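Uncharacterized protein YPL067C (Saccharomyces cerevisiae, PDB 5KCI) is of unknown function but belongs to the DUF3605 family and may be related to histidine triad proteins, with a possible connection to amyloid toxicity. Local coordinates at residues A[102-108]-A[165-171]; A[130-134]-A[148-152]; A[113-117]-A[151-155]; A[87-91]-A[191-197]. All blocks are in the same frame, centred on the assembly; numbering follows the deposited sequence.

Contact 1 is the buried core, pairing the two inner strands of a four-stranded antiparallel sheet close to the centre of the chain. The other three are only partly buried and tie loops and helices to the edge strands. Contacts 2 and 3 both use Trp151 on the edge strand 149-152: helix 120-135 covers the indole, while the loop before that helix meets the chain running out of the strand. Contact 4 uses the other edge strand, 87-91, across the centre from contact 3. Contact 1 combines a backbone ladder with histidines and a sulfate, which also meets Asn154 of contact 3. Contacts 2, 3 and 4 each join one side-chain hydrogen bond to apolar packing.

Contact 1. Residues A[102-108]-A[165-171]; sequences VVHLVLW and FHAHVLL. With SO4 (sulfate ion), chain D.
His104 and His168 reach each other through different first torsions: CG of His104 is turned opposite its backbone N (chi1 -173°), that of His168 lies beside its N (chi1 -62°). The rings, from neighbouring but not directly paired positions, meet rim to rim with planes 59° apart, and His104 NE2 and His168 ND1 share a hydrogen bond of 2.8 Å. Leu170 CD2 covers one face of the His104 ring. The backbones form an antiparallel ladder of six N-H...O bonds between the central strands, with the histidines and Trp108 on one face and Val103, Leu105, Leu107, Ala167, Val169 and Leu171 on the other, against helices 120-135 and 180-193. The His166-x-His168 spacing recalls the first two histidines of the histidine triad motif, with Leu170 where the third would stand. His168 NE2 donates to sulfate O2 at 2.8 Å and His166 NE2 to sulfate O1 at 2.7 Å; Ser160 N and Asn154 ND2 also bind this ion. His166 CB sits over the six-membered ring of Trp108, 3.6 Å from its centroid.

Contact 2. Residues A[130-134]-A[148-152]; sequences MNAFL and HVAWF
Met130 crosses obliquely over the Trp151 indole. Its CG stands over the middle of the ring system, 3.4 Å from the centroid of the six-membered ring and 15° off the normal, a close CH-pi contact. The methionine chain, bent at chi2 and chi3, carries SD further out above the same face, 4.8 Å from that centroid, a more distant Met-aromatic contact. Asn131 comes instead to the rim of the indole. Its amide is turned 69° from the ring plane, and OD1 accepts a nearly straight hydrogen bond from Trp151 NE1 at 2.8 Å; the oxygen lies in the indole plane, although the N-H approaches from above the plane of the amide. Leu134, one helical turn on from Met130, brings CD1 obliquely to Trp151 CD1 at 3.5 Å, and the same methyl barely reaches Val149 CG1. Three residues of helix 120-135 thus grip one side chain of the edge strand 149-152, setting the helix, roughly antiparallel to the strand, against the sheet beside Phe165 and Ala167, which also touch Met130. The apolar face is met by carbon and sulfur, while the polar N-H has its own acceptor, so the hydrogen bond should fix the indole's rotation beneath the methionine.

Contact 3. Residues A[113-117]-A[151-155]; sequences LPVHS and WFVNY. With SO4 (sulfate ion), chain D.
Asn154 ND2, beside the Val153 that packs on Val115, is gripped by three oxygens: sulfate O4 at 3.0 Å, O2 of the same ion at 3.1 Å, and Tyr96 OH. CB of Asn154 is directed away from the loop. Toward the loop, Val153 O accepts a tentative hydrogen bond from His116 NE2 at 2.6 Å, modelled in one of two conformers of that histidine. In it the carbonyl oxygen lies near the imidazole plane, and each face of the ring has a neighbour: Val115 CG2 over one, and over the opposite one Tyr155 CE1, 3.3 Å from His116 CE1. The tyrosine ring is inclined by 45° to the imidazole, and its hydroxyl bonds to Gly29 O. The loop that carries Val115 and His116, between strand 102-109 and helix 120-135, bends through an inverse gamma turn centred on Pro114, closed by the bond from Val115 N to Leu113 O. Facing it, the chain is leaving the edge strand 149-152. With CG1 anti to the carbonyl carbon (chi1 -60°) and CG2 between N and C, Val115 splits its methyls: CG2 packs on Val153 CB at 3.7 Å, and CG1 nears Trp151 CH2 at 4.0 Å.

Contact 4. Residues A[87-91]-A[191-197]; sequences YAVRA and LSHGFEP
Tyr87 supplies the polar link to the chain just beyond helix 180-193: its OH donates to Phe195 O at 2.8 Å. The oxygen lies in the plane of the phenol ring, at its edge, but the hydroxyl stands 56° out of the carbonyl plane, well away from a lone pair. The OH also comes to 2.9 Å from Pro197 N, mere proximity since a proline nitrogen cannot donate, and meets the proline CD, so the tyrosine tip is lodged in the chain between Phe195 and Pro197. The rest is apolar. CE1 of Tyr87 packs on Phe195 CB at 3.9 Å. Val89 CG2 touches both Leu191 CD2 and Phe195 CE2, and Ala91 CB meets Leu191 CD1 at 4.1 Å. Gly194, the first residue past the helix, has a positive phi (78°) and its CA near Val89 CG1, and the chain then bends in toward the strand. The whole joins the sheet's first edge strand to the C-terminal helix, and Phe133 of helix 120-135 adds an edge-to-face contact with the Tyr87 ring. A single hydroxyl therefore anchors the backbone beyond the helix, while ordinary van der Waals packing of Val89, Ala91, Leu191 and Phe195 carries the remainder.

Contact 1. Residues A[102-108]-A[165-171]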
loop_
_atom_site.group_PDB
_atom_site.type_symbol
_atom_site.label_atom_id
_atom_site.label_comp_id
_atom_site.label_asym_id
_atom_site.label_seq_id
_atom_site.Cartn_x
_atom_site.Cartn_y
_atom_site.Cartn_z
ATOM N N VAL A 102 -8.352 1.236 -11.667
ATOM C CA VAL A 102 -7.490 0.707 -10.609
ATOM C C VAL A 102 -6.746 1.851 -9.937
ATOM O O VAL A 102 -5.991 2.592 -10.578
ATOM C CB VAL A 102 -6.515 -0.332 -11.166
ATOM C CG1 VAL A 102 -5.586 -0.826 -10.034
ATOM C CG2 VAL A 102 -7.283 -1.505 -11.762
ATOM N N VAL A 103 -6.913 1.953 -8.622
ATOM C CA VAL A 103 -6.350 3.012 -7.810
ATOM C C VAL A 103 -5.204 2.389 -7.036
ATOM O O VAL A 103 -5.377 1.322 -6.445
ATOM C CB VAL A 103 -7.409 3.588 -6.865
ATOM C CG1 VAL A 103 -6.831 4.581 -5.931
ATOM C CG2 VAL A 103 -8.533 4.249 -7.693
ATOM N N HIS A 104 -4.050 3.042 -7.055
ATOM C CA HIS A 104 -2.832 2.485 -6.453
ATOM C C HIS A 104 -2.540 3.264 -5.178
ATOM O O HIS A 104 -2.113 4.427 -5.239
ATOM C CB HIS A 104 -1.692 2.611 -7.455
ATOM C CG HIS A 104 -0.436 1.944 -7.037
ATOM N ND1 HIS A 104 0.589 1.704 -7.922
ATOM C CD2 HIS A 104 -0.028 1.460 -5.840
ATOM C CE1 HIS A 104 1.590 1.121 -7.287
ATOM N NE2 HIS A 104 1.246 0.967 -6.019
ATOM N N LEU A 105 -2.773 2.641 -4.036
ATOM C CA LEU A 105 -2.498 3.254 -2.740
ATOM C C LEU A 105 -1.284 2.591 -2.118
ATOM O O LEU A 105 -0.879 1.511 -2.532
ATOM C CB LEU A 105 -3.683 3.119 -1.777
ATOM C CG LEU A 105 -5.045 3.571 -2.293
ATOM C CD1 LEU A 105 -6.106 3.359 -1.217
ATOM C CD2 LEU A 105 -4.995 5.038 -2.710
ATOM N N VAL A 106 -0.722 3.262 -1.115
ATOM C CA VAL A 106 0.396 2.749 -0.329
ATOM C C VAL A 106 -0.014 2.817 1.125
ATOM O O VAL A 106 -0.465 3.863 1.596
ATOM C CB VAL A 106 1.694 3.536 -0.559
ATOM C CG1 VAL A 106 2.854 2.909 0.293
ATOM C CG2 VAL A 106 2.051 3.549 -2.033
ATOM N N LEU A 107 0.134 1.703 1.819
ATOM C CA LEU A 107 -0.133 1.567 3.234
ATOM C C LEU A 107 1.181 1.386 3.986
ATOM O O LEU A 107 1.799 0.326 3.909
ATOM C CB LEU A 107 -1.026 0.351 3.476
ATOM C CG LEU A 107 -1.261 -0.082 4.912
ATOM C CD1 LEU A 107 -1.994 0.997 5.697
ATOM C CD2 LEU A 107 -2.080 -1.399 4.907
ATOM N N TRP A 108 1.550 2.401 4.743
ATOM C CA TRP A 108 2.749 2.422 5.576
ATOM C C TRP A 108 2.408 1.917 6.973
ATOM O O TRP A 108 1.352 2.249 7.531
ATOM C CB TRP A 108 3.307 3.843 5.655
ATOM C CG TRP A 108 3.707 4.390 4.351
ATOM C CD1 TRP A 108 2.930 5.122 3.489
ATOM C CD2 TRP A 108 4.972 4.229 3.725
ATOM N NE1 TRP A 108 3.665 5.449 2.363
ATOM C CE2 TRP A 108 4.923 4.916 2.493
ATOM C CE3 TRP A 108 6.165 3.590 4.099
ATOM C CZ2 TRP A 108 6.018 4.955 1.625
ATOM C CZ3 TRP A 108 7.238 3.634 3.239
ATOM C CH2 TRP A 108 7.163 4.297 2.020
ATOM N N PHE A 165 7.948 -0.513 6.682
ATOM C CA PHE A 165 7.051 -1.404 5.963
ATOM C C PHE A 165 6.037 -0.609 5.149
ATOM O O PHE A 165 5.419 0.335 5.649
ATOM C CB PHE A 165 6.316 -2.313 6.932
ATOM C CG PHE A 165 5.335 -3.234 6.252
ATOM C CD1 PHE A 165 5.723 -4.503 5.843
ATOM C CD2 PHE A 165 4.049 -2.819 5.995
ATOM C CE1 PHE A 165 4.816 -5.339 5.190
ATOM C CE2 PHE A 165 3.151 -3.663 5.345
ATOM C CZ PHE A 165 3.552 -4.931 4.960
ATOM N N HIS A 166 5.873 -0.985 3.889
ATOM C CA HIS A 166 4.773 -0.457 3.101
ATOM C C HIS A 166 4.264 -1.525 2.153
ATOM O O HIS A 166 5.048 -2.301 1.589
ATOM C CB HIS A 166 5.153 0.788 2.303
ATOM C CG HIS A 166 6.417 0.655 1.514
ATOM N ND1 HIS A 166 7.657 0.560 2.107
ATOM C CD2 HIS A 166 6.640 0.644 0.176
ATOM C CE1 HIS A 166 8.586 0.458 1.172
ATOM N NE2 HIS A 166 7.992 0.513 -0.010
ATOM N N ALA A 167 2.936 -1.563 2.037
ATOM C CA ALA A 167 2.223 -2.452 1.147
ATOM C C ALA A 167 1.551 -1.622 0.067
ATOM O O ALA A 167 1.073 -0.514 0.319
ATOM C CB ALA A 167 1.160 -3.281 1.893
ATOM N N HIS A 168 1.537 -2.161 -1.131
ATOM C CA HIS A 168 0.777 -1.597 -2.233
ATOM C C HIS A 168 -0.640 -2.159 -2.160
ATOM O O HIS A 168 -0.826 -3.377 -2.144
ATOM C CB HIS A 168 1.467 -1.911 -3.553
ATOM C CG HIS A 168 2.832 -1.316 -3.648
ATOM N ND1 HIS A 168 3.052 -0.076 -4.194
ATOM C CD2 HIS A 168 4.036 -1.747 -3.187
ATOM C CE1 HIS A 168 4.340 0.222 -4.113
ATOM N NE2 HIS A 168 4.959 -0.777 -3.509
ATOM N N VAL A 169 -1.621 -1.273 -2.039
ATOM C CA VAL A 169 -3.020 -1.652 -1.884
ATOM C C VAL A 169 -3.731 -1.120 -3.106
ATOM O O VAL A 169 -3.735 0.094 -3.327
ATOM C CB VAL A 169 -3.649 -1.069 -0.616
ATOM C CG1 VAL A 169 -5.111 -1.377 -0.534
ATOM C CG2 VAL A 169 -2.944 -1.582 0.655
ATOM N N LEU A 170 -4.296 -2.018 -3.895
ATOM C CA LEU A 170 -4.965 -1.701 -5.144
ATOM C C LEU A 170 -6.457 -1.853 -4.951
ATOM O O LEU A 170 -6.912 -2.868 -4.420
ATOM C CB LEU A 170 -4.515 -2.642 -6.266
ATOM C CG LEU A 170 -2.996 -2.754 -6.463
ATOM C CD1 LEU A 170 -2.713 -3.614 -7.682
ATOM C CD2 LEU A 170 -2.342 -1.422 -6.629
ATOM N N LEU A 171 -7.210 -0.859 -5.453
ATOM C CA LEU A 171 -8.660 -0.860 -5.368
ATOM C C LEU A 171 -9.187 -0.738 -6.779
ATOM O O LEU A 171 -8.762 0.165 -7.501
ATOM C CB LEU A 171 -9.177 0.323 -4.554
ATOM C CG LEU A 171 -8.633 0.494 -3.141
ATOM C CD1 LEU A 171 -9.315 1.661 -2.474
ATOM C CD2 LEU A 171 -8.808 -0.784 -2.361
HETATM S S SO4 D . 8.474 0.217 -3.289
HETATM O O1 SO4 D . 9.407 0.823 -2.311
HETATM O O2 SO4 D . 7.652 -0.842 -2.732
HETATM O O3 SO4 D . 7.565 1.260 -3.812
HETATM O O4 SO4 D . 9.238 -0.334 -4.403
#

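Contact 2. Residues A[130-134]-A[148-152]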
loop_
_atom_site.group_PDB
_atom_site.type_symbol
_atom_site.label_atom_id
_atom_site.label_comp_id
_atom_site.label_asym_id
_atom_site.label_seq_id
_atom_site.Cartn_x
_atom_site.Cartn_y
_atom_site.Cartn_z
ATOM N N MET A 130 -2.400 -8.860 7.540
ATOM C CA MET A 130 -2.720 -7.851 6.531
ATOM C C MET A 130 -4.119 -8.074 5.973
ATOM O O MET A 130 -4.913 -7.127 5.810
ATOM C CB MET A 130 -1.690 -7.897 5.402
ATOM C CG MET A 130 -1.974 -6.900 4.289
ATOM S SD MET A 130 -1.966 -5.179 4.845
ATOM C CE MET A 130 -0.233 -5.083 5.177
ATOM N N ASN A 131 -4.426 -9.322 5.641
ATOM C CA ASN A 131 -5.745 -9.633 5.096
ATOM C C ASN A 131 -6.857 -9.239 6.059
ATOM O O ASN A 131 -7.857 -8.621 5.650
ATOM C CB ASN A 131 -5.808 -11.118 4.725
ATOM C CG ASN A 131 -5.112 -11.410 3.411
ATOM O OD1 ASN A 131 -5.089 -10.575 2.505
ATOM N ND2 ASN A 131 -4.592 -12.614 3.282
ATOM N N ALA A 132 -6.713 -9.581 7.340
ATOM C CA ALA A 132 -7.727 -9.230 8.327
ATOM C C ALA A 132 -7.906 -7.725 8.419
ATOM O O ALA A 132 -9.046 -7.223 8.530
ATOM C CB ALA A 132 -7.345 -9.800 9.687
ATOM N N PHE A 133 -6.801 -6.991 8.346
ATOM C CA PHE A 133 -6.856 -5.542 8.428
ATOM C C PHE A 133 -7.674 -4.972 7.288
ATOM O O PHE A 133 -8.563 -4.140 7.503
ATOM C CB PHE A 133 -5.460 -4.948 8.379
ATOM C CG PHE A 133 -5.438 -3.447 8.429
ATOM C CD1 PHE A 133 -5.968 -2.764 9.508
ATOM C CD2 PHE A 133 -4.890 -2.716 7.384
ATOM C CE1 PHE A 133 -5.941 -1.360 9.554
ATOM C CE2 PHE A 133 -4.842 -1.335 7.430
ATOM C CZ PHE A 133 -5.360 -0.655 8.525
ATOM N N LEU A 134 -7.340 -5.363 6.052
ATOM C CA LEU A 134 -8.096 -4.824 4.918
ATOM C C LEU A 134 -9.543 -5.314 4.927
ATOM O O LEU A 134 -10.455 -4.553 4.591
ATOM C CB LEU A 134 -7.403 -5.190 3.617
ATOM C CG LEU A 134 -5.991 -4.641 3.463
ATOM C CD1 LEU A 134 -5.376 -5.191 2.219
ATOM C CD2 LEU A 134 -6.021 -3.092 3.438
ATOM N N HIS A 148 -12.319 -6.851 -5.441
ATOM C CA HIS A 148 -11.700 -5.712 -6.096
ATOM C C HIS A 148 -10.746 -4.977 -5.166
ATOM O O HIS A 148 -10.481 -3.783 -5.333
ATOM C CB HIS A 148 -12.787 -4.780 -6.630
ATOM C CG HIS A 148 -13.440 -5.319 -7.854
ATOM N ND1 HIS A 148 -14.543 -4.730 -8.453
ATOM C CD2 HIS A 148 -13.129 -6.398 -8.609
ATOM C CE1 HIS A 148 -14.879 -5.435 -9.520
ATOM N NE2 HIS A 148 -14.038 -6.449 -9.639
ATOM N N VAL A 149 -10.211 -5.708 -4.193
ATOM C CA VAL A 149 -9.104 -5.239 -3.379
ATOM C C VAL A 149 -7.970 -6.242 -3.526
ATOM O O VAL A 149 -8.186 -7.449 -3.361
ATOM C CB VAL A 149 -9.491 -5.120 -1.896
ATOM C CG1 VAL A 149 -8.298 -4.540 -1.081
ATOM C CG2 VAL A 149 -10.721 -4.259 -1.720
ATOM N N ALA A 150 -6.762 -5.748 -3.790
ATOM C CA ALA A 150 -5.596 -6.619 -3.807
ATOM C C ALA A 150 -4.441 -5.889 -3.154
ATOM O O ALA A 150 -4.455 -4.668 -3.023
ATOM C CB ALA A 150 -5.196 -7.024 -5.237
ATOM N N TRP A 151 -3.412 -6.644 -2.784
ATOM C CA TRP A 151 -2.271 -5.994 -2.163
ATOM C C TRP A 151 -1.028 -6.835 -2.396
ATOM O O TRP A 151 -1.106 -8.044 -2.630
ATOM C CB TRP A 151 -2.485 -5.758 -0.655
ATOM C CG TRP A 151 -2.551 -6.993 0.186
ATOM C CD1 TRP A 151 -3.670 -7.722 0.500
ATOM C CD2 TRP A 151 -1.449 -7.649 0.858
ATOM N NE1 TRP A 151 -3.331 -8.787 1.305
ATOM C CE2 TRP A 151 -1.981 -8.761 1.541
ATOM C CE3 TRP A 151 -0.079 -7.401 0.930
ATOM C CZ2 TRP A 151 -1.185 -9.637 2.307
ATOM C CZ3 TRP A 151 0.723 -8.282 1.698
ATOM C CH2 TRP A 151 0.159 -9.376 2.369
ATOM N N PHE A 152 0.121 -6.153 -2.357
ATOM C CA PHE A 152 1.394 -6.843 -2.430
ATOM C C PHE A 152 2.447 -6.000 -1.746
ATOM O O PHE A 152 2.323 -4.783 -1.616
ATOM C CB PHE A 152 1.853 -7.121 -3.859
ATOM C CG PHE A 152 1.991 -5.884 -4.709
ATOM C CD1 PHE A 152 0.881 -5.308 -5.343
ATOM C CD2 PHE A 152 3.230 -5.321 -4.927
ATOM C CE1 PHE A 152 1.031 -4.183 -6.114
ATOM C CE2 PHE A 152 3.385 -4.188 -5.701
ATOM C CZ PHE A 152 2.297 -3.617 -6.307
#

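Contact 3. Residues A[113-117]-A[151-155]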
loop_
_atom_site.group_PDB
_atom_site.type_symbol
_atom_site.label_atom_id
_atom_site.label_comp_id
_atom_site.label_asym_id
_atom_site.label_seq_id
_atom_site.Cartn_x
_atom_site.Cartn_y
_atom_site.Cartn_z
ATOM N N LEU A 113 5.489 -6.223 9.019
ATOM C CA LEU A 113 4.818 -7.498 8.828
ATOM C C LEU A 113 5.681 -8.355 7.908
ATOM O O LEU A 113 5.877 -7.988 6.733
ATOM C CB LEU A 113 3.421 -7.304 8.231
ATOM C CG LEU A 113 2.479 -6.494 9.122
ATOM C CD1 LEU A 113 2.434 -5.056 8.651
ATOM C CD2 LEU A 113 1.085 -7.116 9.158
ATOM N N PRO A 114 6.265 -9.561 8.412
ATOM C CA PRO A 114 7.252 -10.350 7.629
ATOM C C PRO A 114 6.620 -11.201 6.532
ATOM O O PRO A 114 6.746 -12.436 6.493
ATOM C CB PRO A 114 7.912 -11.215 8.713
ATOM C CG PRO A 114 7.424 -10.725 10.051
ATOM C CD PRO A 114 6.138 -10.029 9.805
ATOM N N VAL A 115 5.960 -10.544 5.578
ATOM C CA VAL A 115 5.124 -11.262 4.621
ATOM C C VAL A 115 5.889 -12.089 3.593
ATOM O O VAL A 115 5.258 -12.848 2.840
ATOM C CB VAL A 115 4.197 -10.267 3.886
ATOM C CG1 VAL A 115 3.301 -9.563 4.880
ATOM C CG2 VAL A 115 5.014 -9.241 3.084
ATOM N N HIS A 116 7.205 -11.946 3.494
ATOM C CA HIS A 116 8.045 -12.717 2.594
ATOM C C HIS A 116 9.126 -13.438 3.396
ATOM O O HIS A 116 10.292 -13.446 2.999
ATOM C CB HIS A 116 8.694 -11.824 1.529
ATOM C CG HIS A 116 7.725 -11.161 0.585
ATOM N ND1 HIS A 116 6.852 -11.875 -0.204
ATOM C CD2 HIS A 116 7.551 -9.860 0.249
ATOM C CE1 HIS A 116 6.141 -11.040 -0.941
ATOM N NE2 HIS A 116 6.544 -9.812 -0.683
ATOM N N SER A 117 8.767 -13.994 4.543
ATOM C CA SER A 117 9.738 -14.690 5.364
ATOM C C SER A 117 9.987 -16.086 4.796
ATOM O O SER A 117 9.091 -16.683 4.190
ATOM C CB SER A 117 9.246 -14.797 6.802
ATOM O OG SER A 117 9.958 -15.794 7.516
ATOM N N TRP A 151 -3.412 -6.644 -2.784
ATOM C CA TRP A 151 -2.271 -5.994 -2.163
ATOM C C TRP A 151 -1.028 -6.835 -2.396
ATOM O O TRP A 151 -1.106 -8.044 -2.630
ATOM C CB TRP A 151 -2.485 -5.758 -0.655
ATOM C CG TRP A 151 -2.551 -6.993 0.186
ATOM C CD1 TRP A 151 -3.670 -7.722 0.500
ATOM C CD2 TRP A 151 -1.449 -7.649 0.858
ATOM N NE1 TRP A 151 -3.331 -8.787 1.305
ATOM C CE2 TRP A 151 -1.981 -8.761 1.541
ATOM C CE3 TRP A 151 -0.079 -7.401 0.930
ATOM C CZ2 TRP A 151 -1.185 -9.637 2.307
ATOM C CZ3 TRP A 151 0.723 -8.282 1.698
ATOM C CH2 TRP A 151 0.159 -9.376 2.369
ATOM N N PHE A 152 0.121 -6.153 -2.357
ATOM C CA PHE A 152 1.394 -6.843 -2.430
ATOM C C PHE A 152 2.447 -6.000 -1.746
ATOM O O PHE A 152 2.323 -4.783 -1.616
ATOM C CB PHE A 152 1.853 -7.121 -3.859
ATOM C CG PHE A 152 1.991 -5.884 -4.709
ATOM C CD1 PHE A 152 0.881 -5.308 -5.343
ATOM C CD2 PHE A 152 3.230 -5.321 -4.927
ATOM C CE1 PHE A 152 1.031 -4.183 -6.114
ATOM C CE2 PHE A 152 3.385 -4.188 -5.701
ATOM C CZ PHE A 152 2.297 -3.617 -6.307
ATOM N N VAL A 153 3.517 -6.678 -1.353
ATOM C CA VAL A 153 4.673 -6.022 -0.783
ATOM C C VAL A 153 5.859 -6.352 -1.678
ATOM O O VAL A 153 6.167 -7.528 -1.891
ATOM C CB VAL A 153 4.935 -6.497 0.656
ATOM C CG1 VAL A 153 6.233 -5.928 1.149
ATOM C CG2 VAL A 153 3.773 -6.058 1.550
ATOM N N ASN A 154 6.519 -5.325 -2.185
ATOM C CA ASN A 154 7.659 -5.536 -3.057
ATOM C C ASN A 154 8.801 -6.209 -2.305
ATOM O O ASN A 154 9.066 -5.917 -1.134
ATOM C CB ASN A 154 8.138 -4.223 -3.642
ATOM C CG ASN A 154 7.404 -3.854 -4.927
ATOM O OD1 ASN A 154 6.858 -4.717 -5.604
ATOM N ND2 ASN A 154 7.460 -2.599 -5.290
ATOM N N TYR A 155 9.441 -7.144 -2.983
ATOM C CA TYR A 155 10.571 -7.877 -2.410
ATOM C C TYR A 155 11.737 -6.939 -2.168
ATOM O O TYR A 155 11.816 -5.850 -2.742
ATOM C CB TYR A 155 11.033 -8.985 -3.349
ATOM C CG TYR A 155 9.941 -9.952 -3.768
ATOM C CD1 TYR A 155 9.411 -10.837 -2.875
ATOM C CD2 TYR A 155 9.480 -9.995 -5.093
ATOM C CE1 TYR A 155 8.439 -11.748 -3.223
ATOM C CE2 TYR A 155 8.500 -10.906 -5.458
ATOM C CZ TYR A 155 7.978 -11.782 -4.516
ATOM O OH TYR A 155 7.009 -12.709 -4.820
HETATM S S SO4 D . 8.474 0.217 -3.289
HETATM O O1 SO4 D . 9.407 0.823 -2.311
HETATM O O2 SO4 D . 7.652 -0.842 -2.732
HETATM O O3 SO4 D . 7.565 1.260 -3.812
HETATM O O4 SO4 D . 9.238 -0.334 -4.403
#

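Contact 4. Residues A[87-91]-A[191-197]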
loop_
_atom_site.group_PDB
_atom_site.type_symbol
_atom_site.label_atom_id
_atom_site.label_comp_id
_atom_site.label_asym_id
_atom_site.label_seq_id
_atom_site.Cartn_x
_atom_site.Cartn_y
_atom_site.Cartn_z
ATOM N N TYR A 87 -0.114 3.422 11.497
ATOM C CA TYR A 87 -0.126 3.227 10.058
ATOM C C TYR A 87 -0.631 4.484 9.367
ATOM O O TYR A 87 -1.178 5.394 9.992
ATOM C CB TYR A 87 -0.985 2.000 9.680
ATOM C CG TYR A 87 -2.400 2.062 10.181
ATOM C CD1 TYR A 87 -3.405 2.720 9.469
ATOM C CD2 TYR A 87 -2.740 1.462 11.378
ATOM C CE1 TYR A 87 -4.716 2.760 9.955
ATOM C CE2 TYR A 87 -4.041 1.509 11.871
ATOM C CZ TYR A 87 -5.018 2.162 11.170
ATOM O OH TYR A 87 -6.312 2.197 11.675
ATOM N N ALA A 88 -0.452 4.517 8.051
ATOM C CA ALA A 88 -0.924 5.638 7.252
ATOM C C ALA A 88 -1.135 5.161 5.823
ATOM O O ALA A 88 -0.336 4.385 5.299
ATOM C CB ALA A 88 0.071 6.799 7.291
ATOM N N VAL A 89 -2.206 5.628 5.198
ATOM C CA VAL A 89 -2.509 5.296 3.809
ATOM C C VAL A 89 -2.365 6.563 2.974
ATOM O O VAL A 89 -2.851 7.636 3.358
ATOM C CB VAL A 89 -3.901 4.646 3.671
ATOM C CG1 VAL A 89 -4.974 5.555 4.165
ATOM C CG2 VAL A 89 -4.161 4.261 2.225
ATOM N N ARG A 90 -1.657 6.447 1.849
ATOM C CA ARG A 90 -1.421 7.547 0.929
ATOM C C ARG A 90 -1.702 7.089 -0.490
ATOM O O ARG A 90 -1.626 5.901 -0.792
ATOM C CB ARG A 90 0.032 8.045 1.005
ATOM C CG ARG A 90 0.440 8.605 2.349
ATOM C CD ARG A 90 -0.088 10.002 2.544
ATOM N NE ARG A 90 0.353 10.624 3.792
ATOM C CZ ARG A 90 -0.213 10.427 4.979
ATOM N NH1 ARG A 90 -1.242 9.610 5.104
ATOM N NH2 ARG A 90 0.265 11.045 6.050
ATOM N N ALA A 91 -2.085 8.028 -1.353
ATOM C CA ALA A 91 -2.102 7.736 -2.779
ATOM C C ALA A 91 -0.669 7.631 -3.288
ATOM O O ALA A 91 0.198 8.406 -2.884
ATOM C CB ALA A 91 -2.868 8.828 -3.539
ATOM N N LEU A 191 -8.802 8.414 2.043
ATOM C CA LEU A 191 -7.566 9.048 2.477
ATOM C C LEU A 191 -7.806 10.069 3.584
ATOM O O LEU A 191 -6.939 10.265 4.444
ATOM C CB LEU A 191 -6.887 9.715 1.285
ATOM C CG LEU A 191 -6.482 8.784 0.140
ATOM C CD1 LEU A 191 -5.988 9.598 -1.044
ATOM C CD2 LEU A 191 -5.415 7.806 0.608
ATOM N N SER A 192 -8.960 10.738 3.562
ATOM C CA SER A 192 -9.277 11.725 4.586
ATOM C C SER A 192 -9.581 11.048 5.911
ATOM O O SER A 192 -9.052 11.444 6.950
ATOM C CB SER A 192 -10.465 12.581 4.136
ATOM O OG SER A 192 -10.946 13.360 5.210
ATOM N N HIS A 193 -10.432 10.018 5.890
ATOM C CA HIS A 193 -10.778 9.287 7.105
ATOM C C HIS A 193 -9.661 8.353 7.566
ATOM O O HIS A 193 -9.488 8.156 8.771
ATOM C CB HIS A 193 -12.050 8.469 6.881
ATOM C CG HIS A 193 -13.270 9.299 6.652
ATOM N ND1 HIS A 193 -13.682 10.275 7.534
ATOM C CD2 HIS A 193 -14.177 9.292 5.648
ATOM C CE1 HIS A 193 -14.787 10.836 7.080
ATOM N NE2 HIS A 193 -15.108 10.258 5.937
ATOM N N GLY A 194 -8.918 7.765 6.633
ATOM C CA GLY A 194 -7.975 6.715 6.951
ATOM C C GLY A 194 -8.662 5.377 7.163
ATOM O O GLY A 194 -9.884 5.256 7.196
ATOM N N PHE A 195 -7.845 4.349 7.336
ATOM C CA PHE A 195 -8.388 3.058 7.701
ATOM C C PHE A 195 -8.608 2.977 9.212
ATOM O O PHE A 195 -7.949 3.656 9.995
ATOM C CB PHE A 195 -7.453 1.950 7.252
ATOM C CG PHE A 195 -7.415 1.743 5.760
ATOM C CD1 PHE A 195 -8.555 1.931 4.975
ATOM C CD2 PHE A 195 -6.251 1.338 5.140
ATOM C CE1 PHE A 195 -8.511 1.707 3.602
ATOM C CE2 PHE A 195 -6.203 1.126 3.777
ATOM C CZ PHE A 195 -7.328 1.309 3.006
ATOM N N GLU A 196 -9.545 2.107 9.613
ATOM C CA GLU A 196 -9.868 1.883 11.014
ATOM C C GLU A 196 -8.977 0.791 11.608
ATOM O O GLU A 196 -8.651 -0.186 10.924
ATOM C CB GLU A 196 -11.324 1.467 11.167
ATOM C CG GLU A 196 -12.322 2.501 10.686
ATOM C CD GLU A 196 -13.755 2.096 10.975
ATOM O OE1 GLU A 196 -13.983 0.926 11.348
ATOM O OE2 GLU A 196 -14.653 2.949 10.833
ATOM N N PRO A 197 -8.595 0.932 12.872
ATOM C CA PRO A 197 -7.657 -0.029 13.469
ATOM C C PRO A 197 -8.330 -1.360 13.752
ATOM O O PRO A 197 -9.557 -1.483 13.780
ATOM C CB PRO A 197 -7.218 0.654 14.772
ATOM C CG PRO A 197 -8.337 1.563 15.113
ATOM C CD PRO A 197 -8.878 2.054 13.778
#